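Local structure of arginase (Thermus thermophilus, 2EF5) at residues D219-T224 / A274-G279; L244-L249 / V278-S283; G94-S99 / W116-A121; M100-G105 / S257-E262; A25-R30 / V42-D47. The protein probably hydrolyses L-arginine to L-ornithine and urea, as a member of the arginase family that carries two manganese ions in each subunit. One frame throughout, in Å; residues are numbered along the deposited sequence.

Contact 1 of 5, residues D219-T224 / A274-G279; sequences DVLDPT and AEMLVG. With MN (manganese (II) ion), chain G.
Leu221 meets Met276 and Leu277 in purely apolar contact, and its CD1 methyl does most of the work. Leu221 CD1 lies 3.6 Å from Met276 CE and 4.0 Å from Leu277 CD1, so one branch of the leucine is wedged between two neighbouring side chains of the helix. The methionine does not reach straight out. Its chain bends at chi2 (-75°) and again at chi3, which turns CE back so that it and Met276 CB both touch the same leucine methyl. The second leucine branch takes a smaller share, with Leu221 CD2 4.1 Å from Met276 CE. The topology is that of the arginase fold: 219-224 belongs to the loop that leaves the end of strand 212-217 in the central parallel sheet, while helix 272-284 packs beside it. Ala242 of helix 239-252 also lies against Leu221. Metal coordination is the other kind of interaction, two residues before the leucine: Asp219 OD2 binds a manganese ion at 2.2 Å, in a site completed by Asp118, His120 and Asp217. The other carboxylate oxygen, Asp219 OD1, accepts a hydrogen bond from Ala119 N, so the group is fixed at both oxygens.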
# COMPACT_ATOMS: atom_id res chain seq x y z
N ASP A 219 15.65 -19.19 23.82
CA ASP A 219 15.44 -19.41 22.40
C ASP A 219 15.36 -18.16 21.53
O ASP A 219 15.21 -18.27 20.33
CB ASP A 219 14.20 -20.29 22.15
CG ASP A 219 12.89 -19.56 22.39
OD1 ASP A 219 12.88 -18.32 22.54
OD2 ASP A 219 11.85 -20.24 22.40
N VAL A 220 15.46 -16.98 22.13
CA VAL A 220 15.42 -15.75 21.34
C VAL A 220 16.74 -15.62 20.59
O VAL A 220 16.82 -15.01 19.53
CB VAL A 220 15.21 -14.49 22.22
CG1 VAL A 220 16.47 -14.19 23.02
CG2 VAL A 220 14.82 -13.31 21.35
N LEU A 221 17.78 -16.22 21.16
CA LEU A 221 19.11 -16.19 20.57
C LEU A 221 19.14 -17.15 19.39
O LEU A 221 18.42 -18.14 19.39
CB LEU A 221 20.16 -16.64 21.59
CG LEU A 221 20.30 -15.78 22.83
CD1 LEU A 221 21.16 -16.49 23.85
CD2 LEU A 221 20.90 -14.43 22.46
N ASP A 222 19.96 -16.86 18.40
CA ASP A 222 20.02 -17.74 17.25
C ASP A 222 20.42 -19.13 17.76
O ASP A 222 21.23 -19.25 18.68
CB ASP A 222 21.06 -17.25 16.24
CG ASP A 222 20.93 -17.95 14.92
OD1 ASP A 222 19.99 -17.63 14.16
OD2 ASP A 222 21.76 -18.85 14.63
N PRO A 223 19.84 -20.20 17.18
CA PRO A 223 20.15 -21.58 17.59
C PRO A 223 21.64 -21.91 17.46
O PRO A 223 22.18 -22.70 18.23
CB PRO A 223 19.30 -22.41 16.64
CG PRO A 223 18.09 -21.54 16.41
CD PRO A 223 18.73 -20.17 16.21
N THR A 224 22.29 -21.29 16.49
CA THR A 224 23.71 -21.53 16.26
C THR A 224 24.50 -21.06 17.48
O THR A 224 25.60 -21.53 17.74
CB THR A 224 24.21 -20.75 15.02
OG1 THR A 224 25.47 -21.29 14.61
CG2 THR A 224 24.39 -19.28 15.35
N ALA A 274 23.49 -21.77 28.75
CA ALA A 274 23.34 -21.27 30.11
C ALA A 274 24.37 -20.16 30.35
O ALA A 274 24.06 -19.15 30.99
CB ALA A 274 23.55 -22.41 31.11
N GLU A 275 25.58 -20.34 29.84
CA GLU A 275 26.62 -19.33 30.02
C GLU A 275 26.20 -18.06 29.29
O GLU A 275 26.48 -16.95 29.75
CB GLU A 275 27.97 -19.84 29.48
CG GLU A 275 28.42 -21.14 30.16
CD GLU A 275 29.73 -21.68 29.63
OE1 GLU A 275 30.07 -21.40 28.46
OE2 GLU A 275 30.41 -22.42 30.38
N MET A 276 25.54 -18.22 28.14
CA MET A 276 25.05 -17.08 27.37
C MET A 276 24.09 -16.25 28.21
O MET A 276 24.24 -15.04 28.33
CB MET A 276 24.31 -17.54 26.12
CG MET A 276 25.17 -17.95 24.93
SD MET A 276 25.90 -16.55 24.06
CE MET A 276 24.57 -15.33 24.17
N LEU A 277 23.08 -16.91 28.77
CA LEU A 277 22.09 -16.21 29.57
C LEU A 277 22.66 -15.60 30.84
O LEU A 277 22.20 -14.55 31.27
CB LEU A 277 20.93 -17.14 29.92
CG LEU A 277 19.71 -17.01 29.01
CD1 LEU A 277 20.09 -17.33 27.58
CD2 LEU A 277 18.60 -17.94 29.48
N VAL A 278 23.64 -16.24 31.45
CA VAL A 278 24.23 -15.65 32.64
C VAL A 278 24.90 -14.34 32.24
O VAL A 278 24.75 -13.32 32.92
CB VAL A 278 25.27 -16.58 33.29
CG1 VAL A 278 26.06 -15.82 34.34
CG2 VAL A 278 24.56 -17.77 33.94
N GLY A 279 25.62 -14.35 31.12
CA GLY A 279 26.28 -13.15 30.67
C GLY A 279 25.28 -12.04 30.40
O GLY A 279 25.54 -10.88 30.70
MN MN G . 10.14 -19.40 23.52

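Contact 2 of 5, residues L244-L249 / V278-S283; sequences LLMEIL and VGLALS. With GAI (guanidine), chain I.
Met246 sets its CG beside the backbone N (chi1 -64°), which lays CG against Leu280; bends at chi2 and chi3 then lead the sulfur end away. Glu247 begins with a similar first torsion but stays extended beyond CG, carrying its carboxylate past Ser283 to the outer edge of the contact. The two helices, 239-252 and 272-284, run roughly side by side: the axes of their short segments approach to 8.5 Å and cross at -26°. In this interface Met246 CG sits 3.6 Å from Leu280 O, so the methionine packs partly against the helix backbone, and its side chain crosses that of Leu280 at about a right angle. Met246 CB meets Ser283 CB at 3.8 Å, a close approach allowed by the small serine. The polar side is different in kind. GAI N1 donates to Glu247 OE1 at 2.7 Å, and GAI N3 donates to Glu247 OE2 at 2.9 Å along a nearly straight path (173°). One water donates to the same Glu247 OE2 and accepts from Ser283 OG, which is also hydrogen-bonded to His243. A carboxylate that offers one oxygen to each of two guanidine nitrogens is well matched to a planar cation, and the water probably steadies it from the neighbouring helix; this guanidine pocket is separate from the manganese centre.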
# COMPACT_ATOMS: atom_id res chain seq x y z
N LEU A 244 23.49 -5.78 23.68
CA LEU A 244 23.12 -4.37 23.51
C LEU A 244 21.74 -4.11 24.12
O LEU A 244 21.55 -3.13 24.83
CB LEU A 244 23.09 -3.98 22.03
CG LEU A 244 22.69 -2.51 21.83
CD1 LEU A 244 23.75 -1.61 22.46
CD2 LEU A 244 22.53 -2.21 20.36
N LEU A 245 20.79 -4.98 23.82
CA LEU A 245 19.44 -4.84 24.36
C LEU A 245 19.47 -4.77 25.88
O LEU A 245 18.81 -3.92 26.49
CB LEU A 245 18.56 -6.01 23.91
CG LEU A 245 17.13 -5.98 24.48
CD1 LEU A 245 16.41 -4.71 24.03
CD2 LEU A 245 16.39 -7.21 24.01
N MET A 246 20.22 -5.68 26.49
CA MET A 246 20.33 -5.72 27.94
C MET A 246 20.99 -4.46 28.49
O MET A 246 20.53 -3.92 29.49
CB MET A 246 21.15 -6.95 28.38
CG MET A 246 20.52 -8.29 28.06
SD MET A 246 18.89 -8.58 28.81
CE MET A 246 17.83 -8.36 27.41
N GLU A 247 22.04 -3.99 27.83
CA GLU A 247 22.75 -2.79 28.30
C GLU A 247 21.89 -1.53 28.23
O GLU A 247 21.94 -0.68 29.12
CB GLU A 247 24.04 -2.58 27.49
CG GLU A 247 25.00 -3.77 27.53
CD GLU A 247 26.14 -3.64 26.53
OE1 GLU A 247 25.90 -3.12 25.43
OE2 GLU A 247 27.27 -4.06 26.84
N ILE A 248 21.09 -1.40 27.17
CA ILE A 248 20.26 -0.22 27.04
C ILE A 248 19.12 -0.26 28.07
O ILE A 248 18.75 0.76 28.63
CB ILE A 248 19.70 -0.08 25.61
CG1 ILE A 248 20.87 0.18 24.64
CG2 ILE A 248 18.71 1.07 25.54
CD1 ILE A 248 20.47 0.31 23.17
N LEU A 249 18.58 -1.45 28.33
CA LEU A 249 17.53 -1.57 29.33
C LEU A 249 18.15 -1.27 30.70
O LEU A 249 17.53 -0.61 31.54
CB LEU A 249 16.92 -2.98 29.33
CG LEU A 249 16.13 -3.36 28.07
CD1 LEU A 249 15.64 -4.81 28.18
CD2 LEU A 249 14.95 -2.41 27.88
N VAL A 278 23.64 -16.24 31.45
CA VAL A 278 24.23 -15.65 32.64
C VAL A 278 24.90 -14.34 32.24
O VAL A 278 24.75 -13.32 32.92
CB VAL A 278 25.27 -16.58 33.29
CG1 VAL A 278 26.06 -15.82 34.34
CG2 VAL A 278 24.56 -17.77 33.94
N GLY A 279 25.62 -14.35 31.12
CA GLY A 279 26.28 -13.15 30.67
C GLY A 279 25.28 -12.04 30.40
O GLY A 279 25.54 -10.88 30.70
N LEU A 280 24.14 -12.40 29.82
CA LEU A 280 23.11 -11.42 29.52
C LEU A 280 22.53 -10.85 30.81
O LEU A 280 22.24 -9.66 30.88
CB LEU A 280 22.00 -12.03 28.65
CG LEU A 280 22.46 -12.34 27.22
CD1 LEU A 280 21.40 -13.14 26.47
CD2 LEU A 280 22.76 -11.04 26.50
N ALA A 281 22.39 -11.68 31.84
CA ALA A 281 21.87 -11.19 33.12
C ALA A 281 22.84 -10.15 33.68
O ALA A 281 22.42 -9.12 34.21
CB ALA A 281 21.71 -12.33 34.12
N LEU A 282 24.14 -10.41 33.57
CA LEU A 282 25.14 -9.48 34.08
C LEU A 282 25.02 -8.13 33.38
O LEU A 282 25.06 -7.08 34.03
CB LEU A 282 26.55 -10.06 33.89
CG LEU A 282 26.82 -11.41 34.58
CD1 LEU A 282 28.25 -11.85 34.25
CD2 LEU A 282 26.61 -11.30 36.09
N SER A 283 24.84 -8.14 32.06
CA SER A 283 24.70 -6.89 31.33
C SER A 283 23.42 -6.18 31.76
O SER A 283 23.40 -4.95 31.89
CB SER A 283 24.65 -7.14 29.82
OG SER A 283 25.87 -7.65 29.35
C GAI I . 27.99 -5.25 23.45
N1 GAI I . 27.04 -4.31 23.29
N2 GAI I . 28.46 -5.90 22.38
N3 GAI I . 28.47 -5.52 24.67
O HOH W 1 27.59 -5.58 28.97

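Contact 3 of 5, residues G94-S99 / W116-A121; sequences GDHSLS and WVDAHA. With MN (manganese (II) ion), chain H; MN (manganese (II) ion), chain G.
His96 and Trp116 lie almost flat on each other. The imidazole and the six-membered ring of the indole form an offset stack, with centroids 4.0 Å apart and planes only 12° from parallel. Trp116 CZ2 stands over the middle of the imidazole face, 3.2 Å from His96 NE2. Further along the indole, Ser99 CB approaches Trp116 CH2 at 3.5 Å. The Asp118 carboxylate instead addresses the edge of the histidine ring: His96 and Asp118 reach toward each other from opposite directions, their planes 16° apart, and converge on one manganese ion, which His96 ND1 binds at 2.2 Å and Asp118 OD2 at 2.1 Å. With CG anti to the backbone N (chi1 -151°), His96 swings its ring into this position. This is the binuclear manganese centre of an arginase, set in loops that follow strands 87-93 and 113-117 of the parallel sheet, with Asp118 bridging the pair because its OD1 binds the second manganese at 2.2 Å. Asp122 and Asp217 complete the first site. The imidazole is also held on its far side, where NE2 is hydrogen-bonded to Ser215 OG, while Trp116 NE1 is hydrogen-bonded to the metal ligand Asp122. Replacing Trp116 by a leucine would probably leave the imidazole of His96 without its stacking partner and deprive Asp122 of the indole N-H that helps to orient it. The bridging carboxylate has a brace of its own: His120 N donates to Asp118 OD1 at 2.7 Å in an Asx turn, arriving from above the carboxylate plane.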
# COMPACT_ATOMS: atom_id res chain seq x y z
N GLY A 94 12.72 -23.60 33.95
CA GLY A 94 12.57 -24.67 33.02
C GLY A 94 11.53 -23.95 32.19
O GLY A 94 11.83 -22.91 31.60
N ASP A 95 10.30 -24.46 32.19
CA ASP A 95 9.20 -23.88 31.42
C ASP A 95 8.98 -22.40 31.64
O ASP A 95 9.06 -21.91 32.76
CB ASP A 95 7.87 -24.57 31.75
CG ASP A 95 7.91 -26.06 31.50
OD1 ASP A 95 8.52 -26.48 30.50
OD2 ASP A 95 7.29 -26.80 32.29
N HIS A 96 8.65 -21.70 30.56
CA HIS A 96 8.37 -20.27 30.64
C HIS A 96 7.07 -20.05 31.42
O HIS A 96 6.74 -18.92 31.78
CB HIS A 96 8.24 -19.68 29.24
CG HIS A 96 8.65 -18.23 29.17
ND1 HIS A 96 9.02 -17.63 27.99
CD2 HIS A 96 8.79 -17.31 30.14
CE1 HIS A 96 9.39 -16.39 28.24
NE2 HIS A 96 9.27 -16.16 29.53
N SER A 97 6.34 -21.14 31.66
CA SER A 97 5.09 -21.08 32.41
C SER A 97 5.32 -20.44 33.77
O SER A 97 4.43 -19.81 34.32
CB SER A 97 4.52 -22.49 32.62
OG SER A 97 4.22 -23.12 31.39
N LEU A 98 6.52 -20.61 34.31
CA LEU A 98 6.87 -20.05 35.62
C LEU A 98 6.67 -18.54 35.68
O LEU A 98 6.49 -17.98 36.76
CB LEU A 98 8.31 -20.40 35.99
CG LEU A 98 9.43 -19.77 35.15
CD1 LEU A 98 9.67 -18.33 35.57
CD2 LEU A 98 10.71 -20.58 35.35
N SER A 99 6.71 -17.89 34.52
CA SER A 99 6.54 -16.44 34.48
C SER A 99 5.19 -15.96 34.98
O SER A 99 5.06 -14.80 35.38
CB SER A 99 6.80 -15.90 33.07
OG SER A 99 8.19 -15.98 32.75
N TRP A 116 9.20 -9.03 27.03
CA TRP A 116 9.26 -10.46 26.76
C TRP A 116 10.20 -10.69 25.58
O TRP A 116 9.86 -10.40 24.43
CB TRP A 116 7.84 -10.96 26.46
CG TRP A 116 7.58 -12.42 26.67
CD1 TRP A 116 7.69 -13.42 25.74
CD2 TRP A 116 7.07 -13.05 27.87
NE1 TRP A 116 7.28 -14.62 26.27
CE2 TRP A 116 6.89 -14.42 27.56
CE3 TRP A 116 6.74 -12.57 29.14
CZ2 TRP A 116 6.40 -15.34 28.52
CZ3 TRP A 116 6.26 -13.49 30.09
CH2 TRP A 116 6.09 -14.85 29.77
N VAL A 117 11.39 -11.19 25.88
CA VAL A 117 12.43 -11.42 24.87
C VAL A 117 12.38 -12.91 24.58
O VAL A 117 12.90 -13.73 25.34
CB VAL A 117 13.80 -10.96 25.42
CG1 VAL A 117 14.80 -10.84 24.29
CG2 VAL A 117 13.63 -9.64 26.14
N ASP A 118 11.76 -13.24 23.45
CA ASP A 118 11.49 -14.62 23.12
C ASP A 118 11.32 -14.81 21.62
O ASP A 118 10.93 -13.88 20.92
CB ASP A 118 10.16 -14.93 23.80
CG ASP A 118 9.94 -16.38 24.05
OD1 ASP A 118 10.15 -17.21 23.14
OD2 ASP A 118 9.53 -16.66 25.19
N ALA A 119 11.58 -16.02 21.14
CA ALA A 119 11.39 -16.31 19.72
C ALA A 119 9.89 -16.53 19.52
O ALA A 119 9.39 -16.47 18.39
CB ALA A 119 12.15 -17.56 19.32
N HIS A 120 9.18 -16.78 20.62
CA HIS A 120 7.73 -16.99 20.57
C HIS A 120 7.02 -15.92 21.39
O HIS A 120 7.65 -15.23 22.18
CB HIS A 120 7.37 -18.37 21.11
CG HIS A 120 8.11 -19.49 20.45
ND1 HIS A 120 9.33 -19.94 20.90
CD2 HIS A 120 7.84 -20.20 19.33
CE1 HIS A 120 9.78 -20.89 20.10
NE2 HIS A 120 8.89 -21.06 19.13
N ALA A 121 5.71 -15.80 21.21
CA ALA A 121 4.92 -14.81 21.93
C ALA A 121 4.26 -15.36 23.18
O ALA A 121 3.85 -14.60 24.06
CB ALA A 121 3.85 -14.24 21.00
MN MN H . 8.79 -18.47 25.96
MN MN G . 10.14 -19.40 23.52

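Contact 4 of 5, residues M100-G105 / S257-E262; sequences MGSVAG and SLDLVE
Asp259 reaches from its strand toward Ser102 on the helix, and its side chain can be followed atom by atom. CB leaves the strand in the direction of the helix, and with CG set beside the backbone N (chi1 -54°) the carboxylate arrives at the serine hydroxyl, Asp259 CG being 3.3 Å from Ser102 OG. At the tip, Asp259 OD1 accepts a hydrogen bond from Ser102 OG at 2.9 Å, met on the syn side but 33° out of the carboxylate plane; Ser102 CB stands close to the same oxygen at 3.3 Å. The fold explains the meeting: helix 99-107 belongs to the crossover from strand 87-93 to strand 113-117, and strand 255-261 is one of the two that lie between them in the parallel sheet. The other oxygen, Asp259 OD2, is 3.1 Å from Ser102 OG but is hydrogen-bonded to Ser99 OG and Ser215 OG, with Val103 CG2 a more distant neighbour. A leucine in place of Asp259 would probably leave the buried hydroxyls of Ser102 and Ser99 without their common partner and let Ser215 shift. Because Ser215 OG also bonds NE2 of the manganese ligand His96, Asp259 stands in the shell behind that histidine.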
# COMPACT_ATOMS: atom_id res chain seq x y z
N MET A 100 4.18 -16.83 34.96
CA MET A 100 2.87 -16.43 35.45
C MET A 100 3.02 -16.08 36.93
O MET A 100 2.42 -15.13 37.42
CB MET A 100 1.85 -17.57 35.30
CG MET A 100 1.55 -17.95 33.86
SD MET A 100 0.27 -19.23 33.72
CE MET A 100 1.12 -20.64 34.37
N GLY A 101 3.85 -16.86 37.62
CA GLY A 101 4.09 -16.61 39.03
C GLY A 101 5.16 -15.57 39.29
O GLY A 101 5.04 -14.77 40.22
N SER A 102 6.22 -15.56 38.47
CA SER A 102 7.30 -14.60 38.68
C SER A 102 6.87 -13.16 38.45
O SER A 102 7.15 -12.28 39.27
CB SER A 102 8.52 -14.93 37.82
OG SER A 102 8.27 -14.72 36.44
N VAL A 103 6.17 -12.90 37.34
CA VAL A 103 5.73 -11.55 37.03
C VAL A 103 4.70 -11.06 38.05
O VAL A 103 4.83 -9.96 38.58
CB VAL A 103 5.13 -11.46 35.61
CG1 VAL A 103 4.63 -10.04 35.34
CG2 VAL A 103 6.19 -11.83 34.57
N ALA A 104 3.69 -11.89 38.32
CA ALA A 104 2.65 -11.54 39.28
C ALA A 104 3.26 -11.30 40.66
O ALA A 104 2.86 -10.38 41.37
CB ALA A 104 1.61 -12.65 39.36
N GLY A 105 4.23 -12.13 41.03
CA GLY A 105 4.86 -11.99 42.33
C GLY A 105 5.78 -10.78 42.41
O GLY A 105 5.71 -10.01 43.37
N SER A 257 13.20 -6.82 37.84
CA SER A 257 13.16 -8.27 37.98
C SER A 257 13.49 -8.98 36.67
O SER A 257 13.31 -8.42 35.59
CB SER A 257 11.78 -8.71 38.49
OG SER A 257 10.75 -8.14 37.70
N LEU A 258 13.94 -10.22 36.77
CA LEU A 258 14.35 -10.95 35.58
C LEU A 258 14.10 -12.46 35.62
O LEU A 258 14.31 -13.09 36.65
CB LEU A 258 15.86 -10.72 35.36
CG LEU A 258 16.61 -11.62 34.38
CD1 LEU A 258 16.25 -11.23 32.96
CD2 LEU A 258 18.11 -11.49 34.59
N ASP A 259 13.66 -13.02 34.49
CA ASP A 259 13.49 -14.47 34.38
C ASP A 259 14.51 -14.94 33.34
O ASP A 259 14.68 -14.29 32.31
CB ASP A 259 12.11 -14.89 33.84
CG ASP A 259 10.95 -14.31 34.61
OD1 ASP A 259 11.03 -14.19 35.85
OD2 ASP A 259 9.94 -13.99 33.96
N LEU A 260 15.16 -16.06 33.62
CA LEU A 260 16.12 -16.66 32.69
C LEU A 260 15.51 -18.05 32.50
O LEU A 260 15.69 -18.93 33.33
CB LEU A 260 17.51 -16.77 33.32
CG LEU A 260 18.21 -15.45 33.66
CD1 LEU A 260 19.55 -15.76 34.32
CD2 LEU A 260 18.42 -14.63 32.39
N VAL A 261 14.79 -18.23 31.40
CA VAL A 261 14.09 -19.49 31.17
C VAL A 261 14.44 -20.30 29.93
O VAL A 261 15.18 -19.86 29.06
CB VAL A 261 12.56 -19.24 31.12
CG1 VAL A 261 12.09 -18.52 32.39
CG2 VAL A 261 12.22 -18.38 29.89
N GLU A 262 13.85 -21.49 29.88
CA GLU A 262 13.98 -22.44 28.78
C GLU A 262 15.37 -22.99 28.45
O GLU A 262 15.59 -23.50 27.35
CB GLU A 262 13.34 -21.82 27.53
CG GLU A 262 11.82 -21.56 27.66
CD GLU A 262 10.98 -22.83 27.55
OE1 GLU A 262 11.30 -23.68 26.71
OE2 GLU A 262 9.99 -22.97 28.30

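Contact 5 of 5, residues A25-R30 / V42-D47; sequences ALRYAR and VEDLGD
Arg27 reaches across from helix 22-28 to Asp44 and Asp47, forming a salt-bridge network in the beta-alpha-beta unit that joins strand 2-8 to strand 41-47, the outermost strand at this end of the sheet. The tighter half of the grip is the one on Asp44. The arginine chain is extended from CG to NE, and its guanidinium lies side-on to the carboxylate with the two planes 7° apart. Arg27 NE donates to Asp44 OD2 at 2.8 Å along a nearly straight bond (168°), and Arg27 NH2 donates to Asp44 OD1 at 3.0 Å; both oxygens use their syn lone pairs. On this inner side Leu92 packs against Arg27 and Leu32 against Asp44. Toward solvent the fit is looser. Asp47 is exposed, its carboxylate is turned 52° from the guanidinium, and a single oxygen serves two nitrogens end-on: Asp47 OD1 lies 2.8 Å from Arg27 NH1 and 3.0 Å from Arg27 NH2, each bond noticeably bent. A bound lysine lies about 6 Å from the Asp47 side chain at the nearest atoms. Arg27 NH2 adds a weak bond to Gly46 O, so that nitrogen has three acceptors. Asp44 is in turn anchored to its own strand through an Asx turn, in which Gly46 N donates to Asp44 OD1 at 2.8 Å from the anti side.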
# COMPACT_ATOMS: atom_id res chain seq x y z
N ALA A 25 21.94 -25.82 35.52
CA ALA A 25 22.86 -25.42 34.46
C ALA A 25 23.24 -23.95 34.62
O ALA A 25 24.41 -23.58 34.48
CB ALA A 25 22.22 -25.65 33.09
N LEU A 26 22.25 -23.11 34.92
CA LEU A 26 22.49 -21.69 35.10
C LEU A 26 23.36 -21.44 36.33
O LEU A 26 24.25 -20.58 36.31
CB LEU A 26 21.15 -20.95 35.21
CG LEU A 26 20.45 -20.84 33.85
CD1 LEU A 26 18.96 -20.57 34.03
CD2 LEU A 26 21.12 -19.74 33.03
N ARG A 27 23.11 -22.18 37.41
CA ARG A 27 23.92 -22.02 38.61
C ARG A 27 25.34 -22.48 38.30
O ARG A 27 26.29 -21.83 38.70
CB ARG A 27 23.36 -22.84 39.78
CG ARG A 27 22.06 -22.31 40.36
CD ARG A 27 21.61 -23.16 41.55
NE ARG A 27 20.52 -22.53 42.30
CZ ARG A 27 19.23 -22.80 42.14
NH1 ARG A 27 18.83 -23.70 41.25
NH2 ARG A 27 18.32 -22.16 42.88
N TYR A 28 25.47 -23.59 37.58
CA TYR A 28 26.78 -24.09 37.22
C TYR A 28 27.54 -23.12 36.33
O TYR A 28 28.76 -23.17 36.27
CB TYR A 28 26.68 -25.47 36.54
CG TYR A 28 26.67 -26.60 37.54
CD1 TYR A 28 27.76 -26.81 38.39
CD2 TYR A 28 25.57 -27.45 37.65
CE1 TYR A 28 27.75 -27.83 39.34
CE2 TYR A 28 25.55 -28.48 38.60
CZ TYR A 28 26.64 -28.66 39.44
OH TYR A 28 26.64 -29.65 40.40
N ALA A 29 26.83 -22.23 35.64
CA ALA A 29 27.48 -21.23 34.80
C ALA A 29 27.98 -20.07 35.68
O ALA A 29 28.36 -19.01 35.18
CB ALA A 29 26.51 -20.72 33.74
N ARG A 30 27.95 -20.28 36.99
CA ARG A 30 28.41 -19.30 37.98
C ARG A 30 27.69 -17.95 37.95
O ARG A 30 28.31 -16.90 38.09
CB ARG A 30 29.92 -19.09 37.82
CG ARG A 30 30.72 -20.39 37.85
CD ARG A 30 32.21 -20.16 37.73
NE ARG A 30 32.74 -19.42 38.88
CZ ARG A 30 33.14 -18.15 38.84
NH1 ARG A 30 33.07 -17.46 37.71
NH2 ARG A 30 33.59 -17.58 39.95
N VAL A 42 24.49 -11.39 47.00
CA VAL A 42 23.55 -12.37 46.48
C VAL A 42 23.13 -13.50 47.40
O VAL A 42 23.94 -14.06 48.14
CB VAL A 42 24.12 -13.00 45.18
CG1 VAL A 42 23.05 -13.85 44.48
CG2 VAL A 42 24.65 -11.91 44.27
N GLU A 43 21.85 -13.85 47.33
CA GLU A 43 21.28 -14.93 48.12
C GLU A 43 20.53 -15.93 47.23
O GLU A 43 19.65 -15.56 46.46
CB GLU A 43 20.31 -14.36 49.18
CG GLU A 43 19.31 -15.37 49.69
CD GLU A 43 18.50 -14.87 50.87
OE1 GLU A 43 17.96 -13.74 50.80
OE2 GLU A 43 18.39 -15.62 51.86
N ASP A 44 20.89 -17.20 47.34
CA ASP A 44 20.23 -18.24 46.57
C ASP A 44 19.12 -18.80 47.44
O ASP A 44 19.39 -19.36 48.50
CB ASP A 44 21.22 -19.36 46.23
CG ASP A 44 20.69 -20.30 45.16
OD1 ASP A 44 19.46 -20.55 45.15
OD2 ASP A 44 21.49 -20.81 44.35
N LEU A 45 17.88 -18.64 47.00
CA LEU A 45 16.73 -19.12 47.76
C LEU A 45 16.42 -20.59 47.47
O LEU A 45 15.45 -21.13 47.98
CB LEU A 45 15.50 -18.28 47.42
CG LEU A 45 15.63 -16.76 47.62
CD1 LEU A 45 14.33 -16.08 47.20
CD2 LEU A 45 15.96 -16.45 49.06
N GLY A 46 17.25 -21.23 46.66
CA GLY A 46 17.02 -22.62 46.34
C GLY A 46 15.97 -22.77 45.25
O GLY A 46 15.78 -21.86 44.45
N ASP A 47 15.27 -23.90 45.23
CA ASP A 47 14.24 -24.11 44.21
C ASP A 47 12.85 -24.24 44.79
O ASP A 47 12.66 -24.67 45.92
CB ASP A 47 14.51 -25.38 43.40
CG ASP A 47 15.75 -25.30 42.54
OD1 ASP A 47 16.20 -24.18 42.23
OD2 ASP A 47 16.27 -26.36 42.17

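How the contacts relate
From the N terminus, contact 5 comes first and closes a short loop, tying helix 22-28 to the edge strand 41-47. Contact 3 closes the next, joining the loops after strands 87-93 and 113-117. Contact 4 starts inside that loop and ends far downstream on strand 255-261, so it crosses contact 3. Contacts 1 and 2 open later, at 219-224 and 244-249, and both end on helix 272-284, sharing Val278 and Gly279; since strand 255-261 falls inside their loops, each crosses contact 4. Contacts 1 and 3 meet at one manganese ion, while Val278 packs on Ala29, bringing helix 272-284 against contact 5.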